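Local coordinates for protein response regulator receiver modulated diguanylate cyclase with PAS/PAC sensor (Desulfovibrio desulfuricans subsp. desulfuricans, PDB 3CG0) that probably receives a phosphoryl signal through this N-terminal CheY-like receiver domain and passes it to a diguanylate cyclase output domain of the same protein, at residues Thr24-Leu29 against Tyr34-Val39; Ala58-Met63 against Glu72-Leu77; Asn82-Phe87 against His127-Glu132. One frame throughout, in Å; residues are numbered along the deposited sequence.

Contact 1 of 3, residues Thr24-Leu29 against Tyr34-Val39; sequences TLRIQL and YDVLGV
Leu29, Val36 and Tyr34 make the buried part of this contact, where the chain has just turned back from helix 19-32 into the strand. Leu29 CD2 crosses to the Tyr34 ring at CD2, 3.9 Å away, while Leu29 O lies at the edge of the same ring. That carbonyl also receives a weak, bent hydrogen bond from Tyr34 N (3.2 Å, 124° at the hydrogen). Val36 points toward the helix, and its CG1 meets Leu29 CB at 4.2 Å.

One turn back along the helix, exposed Arg26 extends the contact; its side chain is modelled in two conformers, so the details that follow belong to one of them and are provisional. In that conformer CG is anti to the backbone N (chi1 -153°) and the chain stays extended as far as NE, which carries the guanidinium past Val36 to Val39. Val36 CG1 meets the root of the arm at Arg26 CG, 3.8 Å away, and Val36 CG2 lies farther out against Arg26 NE at 3.6 Å. One face of the guanidinium is set under Val39 CG2, which is displaced toward the rim. The charge finds no hydrogen-bonding partner across the contact.

Helix and strand run roughly antiparallel, at 144°, within the beta-alpha-beta unit formed by strand 11-15, helix 19-32 and strand 35-40. Within this chain strand 35-40 is the outermost on its side of the sheet, and it pairs with strand 11-15, whose Val12 and Ile14 pack on Leu29. Leu29 also packs on Leu118 and Ile122 of helix 115-132, and Tyr34 on Ile122.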
loop_
_atom_site.group_PDB
_atom_site.type_symbol
_atom_site.label_atom_id
_atom_site.label_comp_id
_atom_site.label_asym_id
_atom_site.label_seq_id
_atom_site.Cartn_x
_atom_site.Cartn_y
_atom_site.Cartn_z
ATOM N N THR C 24 -25.146 -16.066 -26.017
ATOM C CA THR C 24 -25.720 -15.585 -24.748
ATOM C C THR C 24 -24.657 -14.943 -23.851
ATOM O O THR C 24 -24.871 -13.856 -23.296
ATOM C CB THR C 24 -26.423 -16.732 -23.978
ATOM O OG1 THR C 24 -27.214 -17.509 -24.884
ATOM C CG2 THR C 24 -27.313 -16.189 -22.861
ATOM N N LEU C 25 -23.507 -15.610 -23.727
ATOM C CA LEU C 25 -22.337 -15.042 -23.062
ATOM C C LEU C 25 -21.872 -13.735 -23.685
ATOM O O LEU C 25 -21.590 -12.785 -22.972
ATOM C CB LEU C 25 -21.162 -16.015 -23.099
ATOM C CG LEU C 25 -20.758 -16.743 -21.834
ATOM C CD1 LEU C 25 -19.489 -17.494 -22.142
ATOM C CD2 LEU C 25 -20.549 -15.745 -20.704
ATOM N N ARG C 26 -21.765 -13.699 -25.012
ATOM C CA ARG C 26 -21.338 -12.493 -25.725
ATOM C C ARG C 26 -22.295 -11.324 -25.456
ATOM O O ARG C 26 -21.852 -10.197 -25.246
ATOM C CB ARG C 26 -21.233 -12.770 -27.224
ATOM C CG ARG C 26 -20.236 -11.891 -27.949
ATOM C CD ARG C 26 -20.074 -12.298 -29.410
ATOM N NE ARG C 26 -18.873 -11.685 -29.982
ATOM C CZ ARG C 26 -18.148 -12.213 -30.963
ATOM N NH1 ARG C 26 -18.497 -13.374 -31.512
ATOM N NH2 ARG C 26 -17.069 -11.577 -31.395
ATOM N N ILE C 27 -23.601 -11.614 -25.455
ATOM C CA ILE C 27 -24.657 -10.618 -25.161
ATOM C C ILE C 27 -24.476 -10.035 -23.761
ATOM O O ILE C 27 -24.411 -8.818 -23.605
ATOM C CB ILE C 27 -26.095 -11.208 -25.299
ATOM C CG1 ILE C 27 -26.448 -11.486 -26.758
ATOM C CG2 ILE C 27 -27.162 -10.269 -24.714
ATOM C CD1 ILE C 27 -27.693 -12.335 -26.914
ATOM N N GLN C 28 -24.354 -10.913 -22.762
ATOM C CA GLN C 28 -24.082 -10.512 -21.373
ATOM C C GLN C 28 -22.817 -9.684 -21.202
ATOM O O GLN C 28 -22.836 -8.709 -20.472
ATOM C CB GLN C 28 -24.014 -11.723 -20.447
ATOM C CG GLN C 28 -25.358 -12.324 -20.105
ATOM C CD GLN C 28 -25.233 -13.517 -19.183
ATOM O OE1 GLN C 28 -24.753 -14.579 -19.578
ATOM N NE2 GLN C 28 -25.676 -13.350 -17.946
ATOM N N LEU C 29 -21.737 -10.063 -21.882
ATOM C CA LEU C 29 -20.466 -9.359 -21.755
ATOM C C LEU C 29 -20.490 -7.996 -22.410
ATOM O O LEU C 29 -19.945 -7.039 -21.867
ATOM C CB LEU C 29 -19.311 -10.175 -22.328
ATOM C CG LEU C 29 -18.894 -11.418 -21.542
ATOM C CD1 LEU C 29 -18.004 -12.256 -22.407
ATOM C CD2 LEU C 29 -18.183 -11.022 -20.294
ATOM N N TYR C 34 -17.651 -4.874 -21.569
ATOM C CA TYR C 34 -16.431 -5.575 -21.969
ATOM C C TYR C 34 -16.310 -5.727 -23.475
ATOM O O TYR C 34 -17.301 -5.897 -24.175
ATOM C CB TYR C 34 -16.364 -6.969 -21.330
ATOM C CG TYR C 34 -16.364 -6.975 -19.821
ATOM C CD1 TYR C 34 -15.245 -6.557 -19.099
ATOM C CD2 TYR C 34 -17.477 -7.422 -19.111
ATOM C CE1 TYR C 34 -15.247 -6.558 -17.708
ATOM C CE2 TYR C 34 -17.486 -7.437 -17.727
ATOM C CZ TYR C 34 -16.368 -7.007 -17.033
ATOM O OH TYR C 34 -16.383 -7.021 -15.664
ATOM N N ASP C 35 -15.084 -5.663 -23.968
ATOM C CA ASP C 35 -14.819 -5.949 -25.364
ATOM C C ASP C 35 -14.576 -7.453 -25.491
ATOM O O ASP C 35 -13.676 -7.987 -24.850
ATOM C CB ASP C 35 -13.589 -5.155 -25.821
ATOM C CG ASP C 35 -13.381 -5.182 -27.333
ATOM O OD1 ASP C 35 -14.239 -5.701 -28.084
ATOM O OD2 ASP C 35 -12.332 -4.672 -27.776
ATOM N N VAL C 36 -15.389 -8.147 -26.285
ATOM C CA VAL C 36 -15.076 -9.550 -26.592
ATOM C C VAL C 36 -14.278 -9.690 -27.882
ATOM O O VAL C 36 -14.706 -9.304 -28.975
ATOM C CB VAL C 36 -16.263 -10.575 -26.365
ATOM C CG1 VAL C 36 -17.581 -9.878 -26.091
ATOM C CG2 VAL C 36 -16.345 -11.665 -27.461
ATOM N N LEU C 37 -13.076 -10.215 -27.703
ATOM C CA LEU C 37 -12.035 -10.204 -28.710
ATOM C C LEU C 37 -12.132 -11.394 -29.660
ATOM O O LEU C 37 -11.768 -11.294 -30.836
ATOM C CB LEU C 37 -10.672 -10.200 -28.011
ATOM C CG LEU C 37 -9.952 -8.893 -27.628
ATOM C CD1 LEU C 37 -10.864 -7.722 -27.294
ATOM C CD2 LEU C 37 -9.071 -9.162 -26.448
ATOM N N GLY C 38 -12.597 -12.525 -29.144
ATOM C CA GLY C 38 -12.750 -13.718 -29.962
ATOM C C GLY C 38 -13.640 -14.741 -29.313
ATOM O O GLY C 38 -13.759 -14.784 -28.088
ATOM N N VAL C 39 -14.294 -15.549 -30.147
ATOM C CA VAL C 39 -15.104 -16.669 -29.677
ATOM C C VAL C 39 -14.668 -17.921 -30.449
ATOM O O VAL C 39 -14.656 -17.929 -31.689
ATOM C CB VAL C 39 -16.619 -16.420 -29.811
ATOM C CG1 VAL C 39 -17.409 -17.650 -29.368
ATOM C CG2 VAL C 39 -17.049 -15.232 -28.955
#

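Contact 2 of 3, residues Ala58-Met63 against Glu72-Leu77; sequences ALVDIM and ETAARL
Leu77 sets its CG anti to the carbonyl carbon (chi1 -62°), and Val60 places CG2 in the same relation to its own carbonyl carbon while CG1 stands anti to the backbone N (chi1 -179°). These two choices bring Leu77 CD1 and Val60 CG2 together at 4.1 Å, the side chains meeting at a slant between strand and helix. Each methyl serves two neighbours. Leu77 CD1 also lies 3.9 Å from Ala58 CB, and Val60 CG2 also reaches Ala74 CB at 4.1 Å. Ala58 and Val60 both point toward the helix, as alternate residues on one face of a strand do, whereas Ala74 and Leu77 lie three residues apart along the helical surface. The axes of segments 58-61 and 72-77 approach to 8.9 Å, a spacing consistent with alanine on both sides. All four residues are buried and the contact is purely apolar, without a hydrogen bond across it.

Just beyond the packed residues, Asp61, the predicted phosphorylation site, ends the strand. Its OD1 accepts from Met63 N at 3.1 Å and 159°, through the lone pair anti to OD2, which forms an Asx turn and ties the carboxylate to the loop that follows.

Strand 57-61 occupies the middle of the five-stranded parallel sheet, with backbone bonds to strand 11-15 along one edge and to strand 85-89 along the other. Helix 70-80 runs back nearly antiparallel over it as the crossover of the unit 57-61, 70-80, 85-89. Phe87 continues the packing on Ala74, and Val15 does so on Thr73.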
loop_
_atom_site.group_PDB
_atom_site.type_symbol
_atom_site.label_atom_id
_atom_site.label_comp_id
_atom_site.label_asym_id
_atom_site.label_seq_id
_atom_site.Cartn_x
_atom_site.Cartn_y
_atom_site.Cartn_z
ATOM N N ALA C 58 -9.775 -15.184 -20.058
ATOM C CA ALA C 58 -10.363 -16.191 -20.926
ATOM C C ALA C 58 -11.471 -16.914 -20.183
ATOM O O ALA C 58 -11.270 -17.347 -19.043
ATOM C CB ALA C 58 -9.292 -17.182 -21.386
ATOM N N LEU C 59 -12.642 -17.022 -20.816
ATOM C CA LEU C 59 -13.742 -17.818 -20.276
ATOM C C LEU C 59 -13.770 -19.133 -21.018
ATOM O O LEU C 59 -13.927 -19.141 -22.226
ATOM C CB LEU C 59 -15.083 -17.096 -20.427
ATOM C CG LEU C 59 -15.238 -15.694 -19.827
ATOM C CD1 LEU C 59 -16.694 -15.300 -19.853
ATOM C CD2 LEU C 59 -14.692 -15.614 -18.417
ATOM N N VAL C 60 -13.584 -20.240 -20.302
ATOM C CA VAL C 60 -13.411 -21.557 -20.934
ATOM C C VAL C 60 -14.519 -22.499 -20.488
ATOM O O VAL C 60 -14.836 -22.572 -19.286
ATOM C CB VAL C 60 -12.008 -22.177 -20.621
ATOM C CG1 VAL C 60 -11.825 -23.546 -21.312
ATOM C CG2 VAL C 60 -10.880 -21.251 -21.069
ATOM N N ASP C 61 -15.129 -23.216 -21.435
ATOM C CA ASP C 61 -16.083 -24.241 -21.028
ATOM C C ASP C 61 -15.311 -25.456 -20.583
ATOM O O ASP C 61 -14.505 -26.012 -21.345
ATOM C CB ASP C 61 -17.096 -24.609 -22.109
ATOM C CG ASP C 61 -18.380 -25.188 -21.519
ATOM O OD1 ASP C 61 -18.329 -26.242 -20.847
ATOM O OD2 ASP C 61 -19.449 -24.572 -21.698
ATOM N N ILE C 62 -15.560 -25.862 -19.341
ATOM C CA ILE C 62 -14.828 -26.957 -18.722
ATOM C C ILE C 62 -15.072 -28.267 -19.468
ATOM O O ILE C 62 -14.220 -29.149 -19.474
ATOM C CB ILE C 62 -15.144 -27.067 -17.193
ATOM C CG1 ILE C 62 -14.048 -27.851 -16.455
ATOM C CG2 ILE C 62 -16.562 -27.638 -16.916
ATOM C CD1 ILE C 62 -13.983 -27.538 -14.971
ATOM N N MET C 63 -16.213 -28.336 -20.154
ATOM C CA MET C 63 -16.701 -29.556 -20.781
ATOM C C MET C 63 -16.409 -29.674 -22.279
ATOM O O MET C 63 -16.983 -30.549 -22.937
ATOM C CB MET C 63 -18.205 -29.712 -20.502
ATOM C CG MET C 63 -18.574 -30.932 -19.644
ATOM S SD MET C 63 -17.932 -30.983 -17.952
ATOM C CE MET C 63 -17.434 -32.700 -17.875
ATOM N N GLU C 72 -7.215 -28.564 -20.763
ATOM C CA GLU C 72 -5.957 -28.411 -21.488
ATOM C C GLU C 72 -5.869 -27.093 -22.236
ATOM O O GLU C 72 -4.788 -26.535 -22.394
ATOM C CB GLU C 72 -5.792 -29.527 -22.515
ATOM C CG GLU C 72 -5.609 -30.921 -21.945
ATOM C CD GLU C 72 -5.470 -31.957 -23.043
ATOM O OE1 GLU C 72 -4.398 -32.594 -23.119
ATOM O OE2 GLU C 72 -6.423 -32.119 -23.846
ATOM N N THR C 73 -7.005 -26.631 -22.749
ATOM C CA THR C 73 -7.089 -25.321 -23.379
ATOM C C THR C 73 -6.801 -24.249 -22.323
ATOM O O THR C 73 -5.952 -23.402 -22.529
ATOM C CB THR C 73 -8.468 -25.111 -24.034
ATOM O OG1 THR C 73 -8.701 -26.158 -24.988
ATOM C CG2 THR C 73 -8.528 -23.786 -24.729
ATOM N N ALA C 74 -7.471 -24.326 -21.180
ATOM C CA ALA C 74 -7.202 -23.385 -20.077
ATOM C C ALA C 74 -5.767 -23.482 -19.529
ATOM O O ALA C 74 -5.125 -22.463 -19.322
ATOM C CB ALA C 74 -8.190 -23.592 -18.986
ATOM N N ALA C 75 -5.259 -24.702 -19.320
ATOM C CA ALA C 75 -3.852 -24.914 -18.920
ATOM C C ALA C 75 -2.876 -24.181 -19.819
ATOM O O ALA C 75 -1.947 -23.537 -19.331
ATOM C CB ALA C 75 -3.504 -26.402 -18.874
ATOM N N ARG C 76 -3.107 -24.235 -21.127
ATOM C CA ARG C 76 -2.226 -23.552 -22.062
ATOM C C ARG C 76 -2.394 -22.042 -22.100
ATOM O O ARG C 76 -1.404 -21.314 -22.165
ATOM C CB ARG C 76 -2.326 -24.162 -23.457
ATOM C CG ARG C 76 -1.339 -25.302 -23.645
ATOM C CD ARG C 76 -1.763 -26.240 -24.754
ATOM N NE ARG C 76 -0.915 -27.431 -24.821
ATOM C CZ ARG C 76 -1.118 -28.556 -24.133
ATOM N NH1 ARG C 76 -2.148 -28.673 -23.299
ATOM N NH2 ARG C 76 -0.279 -29.575 -24.282
ATOM N N LEU C 77 -3.634 -21.572 -22.055
ATOM C CA LEU C 77 -3.904 -20.132 -21.983
ATOM C C LEU C 77 -3.342 -19.514 -20.697
ATOM O O LEU C 77 -2.762 -18.427 -20.732
ATOM C CB LEU C 77 -5.413 -19.860 -22.109
ATOM C CG LEU C 77 -6.123 -20.268 -23.410
ATOM C CD1 LEU C 77 -7.625 -20.168 -23.263
ATOM C CD2 LEU C 77 -5.645 -19.463 -24.602
#

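Contact 3 of 3, residues Asn82-Phe87 against His127-Glu132; sequences NLPIIF and HKKKLE
Lys129 leans from the last turns of helix 115-132 onto Pro84 and Asn82 in the loop that leads into strand 85-89. Its CB points toward that loop and lies 4.0 Å from Pro84 CG. CG, anti to the backbone N (chi1 -173°), stays beside the same proline carbon at 4.1 Å. The chain then bends at chi2 (106°) and again at chi3 (-51°), folding over the loop. CD consequently makes the closest approach: it rests 3.6 Å from Pro84 CG and 3.5 Å from Asn82 O, and Asn82 OD1 is also within van der Waals range of it. CE passes Asn82 OD1 at 4.2 Å. At the tip, Lys129 NZ stays more than 4 Å from both Asn82 OD1 and Asn82 O, too far for a hydrogen bond to either.

Asn82 ends the preceding helix, being the first residue to leave helical geometry, with positive phi, and Leu83 and Pro84 run extended into the strand. Lys129 faces this loop, while Lys128 and Glu132 face another copy of the protein: Lys128 NZ hydrogen-bonds to Pro105 O, and Glu132 OE2 to Tyr108 OH, both of a second subunit.

Chemically, the contact is a methylene chain against a proline ring, with two backbone carbonyl oxygens, of Asn82 and Leu83, and the Asn82 amide oxygen loosely near the ammonium group. Those oxygens would favour the positive charge electrostatically, but at these separations the attraction is probably diffuse, and packing by CD carries most of the contact.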
loop_
_atom_site.group_PDB
_atom_site.type_symbol
_atom_site.label_atom_id
_atom_site.label_comp_id
_atom_site.label_asym_id
_atom_site.label_seq_id
_atom_site.Cartn_x
_atom_site.Cartn_y
_atom_site.Cartn_z
ATOM N N ASN C 82 -0.342 -16.205 -19.964
ATOM C CA ASN C 82 -0.555 -15.672 -18.610
ATOM C C ASN C 82 -1.946 -15.059 -18.356
ATOM O O ASN C 82 -2.092 -14.053 -17.652
ATOM C CB ASN C 82 0.571 -14.712 -18.192
ATOM C CG ASN C 82 0.822 -14.743 -16.694
ATOM O OD1 ASN C 82 0.375 -13.860 -15.956
ATOM N ND2 ASN C 82 1.504 -15.790 -16.230
ATOM N N LEU C 83 -2.954 -15.687 -18.958
ATOM C CA LEU C 83 -4.339 -15.295 -18.809
ATOM C C LEU C 83 -4.887 -15.894 -17.535
ATOM O O LEU C 83 -4.634 -17.065 -17.233
ATOM C CB LEU C 83 -5.175 -15.823 -19.985
ATOM C CG LEU C 83 -5.534 -14.970 -21.203
ATOM C CD1 LEU C 83 -4.456 -13.960 -21.563
ATOM C CD2 LEU C 83 -5.845 -15.874 -22.394
ATOM N N PRO C 84 -5.633 -15.088 -16.770
ATOM C CA PRO C 84 -6.521 -15.623 -15.757
ATOM C C PRO C 84 -7.670 -16.391 -16.413
ATOM O O PRO C 84 -8.124 -16.027 -17.493
ATOM C CB PRO C 84 -7.092 -14.385 -15.080
ATOM C CG PRO C 84 -6.287 -13.238 -15.543
ATOM C CD PRO C 84 -5.652 -13.620 -16.829
ATOM N N ILE C 85 -8.154 -17.411 -15.718
ATOM C CA ILE C 85 -9.130 -18.335 -16.235
ATOM C C ILE C 85 -10.343 -18.392 -15.335
ATOM O O ILE C 85 -10.212 -18.606 -14.129
ATOM C CB ILE C 85 -8.542 -19.770 -16.307
ATOM C CG1 ILE C 85 -7.303 -19.805 -17.220
ATOM C CG2 ILE C 85 -9.608 -20.766 -16.772
ATOM C CD1 ILE C 85 -7.503 -19.165 -18.605
ATOM N N ILE C 86 -11.516 -18.219 -15.930
ATOM C CA ILE C 86 -12.751 -18.607 -15.272
ATOM C C ILE C 86 -13.338 -19.742 -16.082
ATOM O O ILE C 86 -13.447 -19.637 -17.308
ATOM C CB ILE C 86 -13.747 -17.438 -15.183
ATOM C CG1 ILE C 86 -13.057 -16.226 -14.555
ATOM C CG2 ILE C 86 -15.017 -17.851 -14.405
ATOM C CD1 ILE C 86 -13.963 -15.054 -14.325
ATOM N N PHE C 87 -13.665 -20.849 -15.417
ATOM C CA PHE C 87 -14.290 -21.962 -16.119
ATOM C C PHE C 87 -15.783 -21.771 -16.165
ATOM O O PHE C 87 -16.393 -21.374 -15.183
ATOM C CB PHE C 87 -13.992 -23.303 -15.464
ATOM C CG PHE C 87 -12.653 -23.869 -15.810
ATOM C CD1 PHE C 87 -12.364 -24.305 -17.106
ATOM C CD2 PHE C 87 -11.693 -24.022 -14.821
ATOM C CE1 PHE C 87 -11.139 -24.838 -17.397
ATOM C CE2 PHE C 87 -10.450 -24.561 -15.108
ATOM C CZ PHE C 87 -10.167 -24.962 -16.390
ATOM N N HIS C 127 -7.905 -8.134 -11.231
ATOM C CA HIS C 127 -7.306 -7.441 -10.092
ATOM C C HIS C 127 -6.305 -8.325 -9.350
ATOM O O HIS C 127 -5.183 -7.915 -9.115
ATOM C CB HIS C 127 -8.384 -6.933 -9.125
ATOM C CG HIS C 127 -7.864 -6.000 -8.073
ATOM N ND1 HIS C 127 -8.361 -5.982 -6.785
ATOM C CD2 HIS C 127 -6.898 -5.050 -8.118
ATOM C CE1 HIS C 127 -7.723 -5.063 -6.081
ATOM N NE2 HIS C 127 -6.831 -4.481 -6.867
ATOM N N LYS C 128 -6.717 -9.536 -8.991
ATOM C CA LYS C 128 -5.810 -10.522 -8.407
ATOM C C LYS C 128 -4.544 -10.673 -9.246
ATOM O O LYS C 128 -3.439 -10.667 -8.700
ATOM C CB LYS C 128 -6.508 -11.877 -8.236
ATOM C CG LYS C 128 -5.605 -12.988 -7.719
ATOM C CD LYS C 128 -6.374 -14.265 -7.504
ATOM C CE LYS C 128 -5.429 -15.442 -7.284
ATOM N NZ LYS C 128 -6.198 -16.713 -7.249
ATOM N N LYS C 129 -4.714 -10.771 -10.564
ATOM C CA LYS C 129 -3.591 -10.896 -11.502
ATOM C C LYS C 129 -2.664 -9.676 -11.476
ATOM O O LYS C 129 -1.449 -9.834 -11.433
ATOM C CB LYS C 129 -4.091 -11.168 -12.934
ATOM C CG LYS C 129 -2.971 -11.477 -13.943
ATOM C CD LYS C 129 -2.857 -12.955 -14.370
ATOM C CE LYS C 129 -2.796 -13.977 -13.232
ATOM N NZ LYS C 129 -2.685 -15.381 -13.745
ATOM N N LYS C 130 -3.247 -8.475 -11.471
ATOM C CA LYS C 130 -2.483 -7.221 -11.368
ATOM C C LYS C 130 -1.546 -7.163 -10.152
ATOM O O LYS C 130 -0.339 -6.935 -10.305
ATOM C CB LYS C 130 -3.417 -6.004 -11.345
ATOM C CG LYS C 130 -4.004 -5.607 -12.696
ATOM C CD LYS C 130 -4.662 -4.226 -12.609
ATOM C CE LYS C 130 -5.822 -4.064 -13.595
ATOM N NZ LYS C 130 -5.374 -3.923 -15.013
ATOM N N LEU C 131 -2.105 -7.379 -8.962
ATOM C CA LEU C 131 -1.351 -7.300 -7.709
ATOM C C LEU C 131 -0.251 -8.349 -7.616
ATOM O O LEU C 131 0.867 -8.054 -7.193
ATOM C CB LEU C 131 -2.279 -7.457 -6.501
ATOM C CG LEU C 131 -3.387 -6.438 -6.290
ATOM C CD1 LEU C 131 -4.336 -6.970 -5.259
ATOM C CD2 LEU C 131 -2.853 -5.061 -5.890
ATOM N N GLU C 132 -0.574 -9.571 -8.020
ATOM C CA GLU C 132 0.357 -10.684 -7.904
ATOM C C GLU C 132 1.512 -10.643 -8.915
ATOM O O GLU C 132 2.507 -11.336 -8.728
ATOM C CB GLU C 132 -0.393 -12.016 -7.984
ATOM C CG GLU C 132 -1.288 -12.300 -6.782
ATOM C CD GLU C 132 -1.871 -13.702 -6.799
ATOM O OE1 GLU C 132 -1.816 -14.367 -7.856
ATOM O OE2 GLU C 132 -2.381 -14.143 -5.749
#

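How the contacts relate
All three contacts reach the same parallel sheet, whose strand order 2-1-3-4-5 is that of the CheY-like receiver fold. Contacts 1 and 2, with centres 16 Å apart, meet through Leu59: Leu59 CD1 lies 4.0 Å from Leu25 CD2 and packs on Leu29 as well. Contacts 2 and 3 are closer, 13 Å between centres, and are joined by probable backbone hydrogen bonds, Val60 N to Ile86 O at 3.1 Å and Ala58 N to Pro84 O at 3.2 Å. Contacts 1 and 3 do not touch, their nearest atoms being about 8 Å apart. The predicted phosphoacceptor Asp61 ends the contact 2 strand, beyond its packed residues; the like charge of Glu16 lies close to its carboxylate, and Lys111 makes a long, weak ion pair with it.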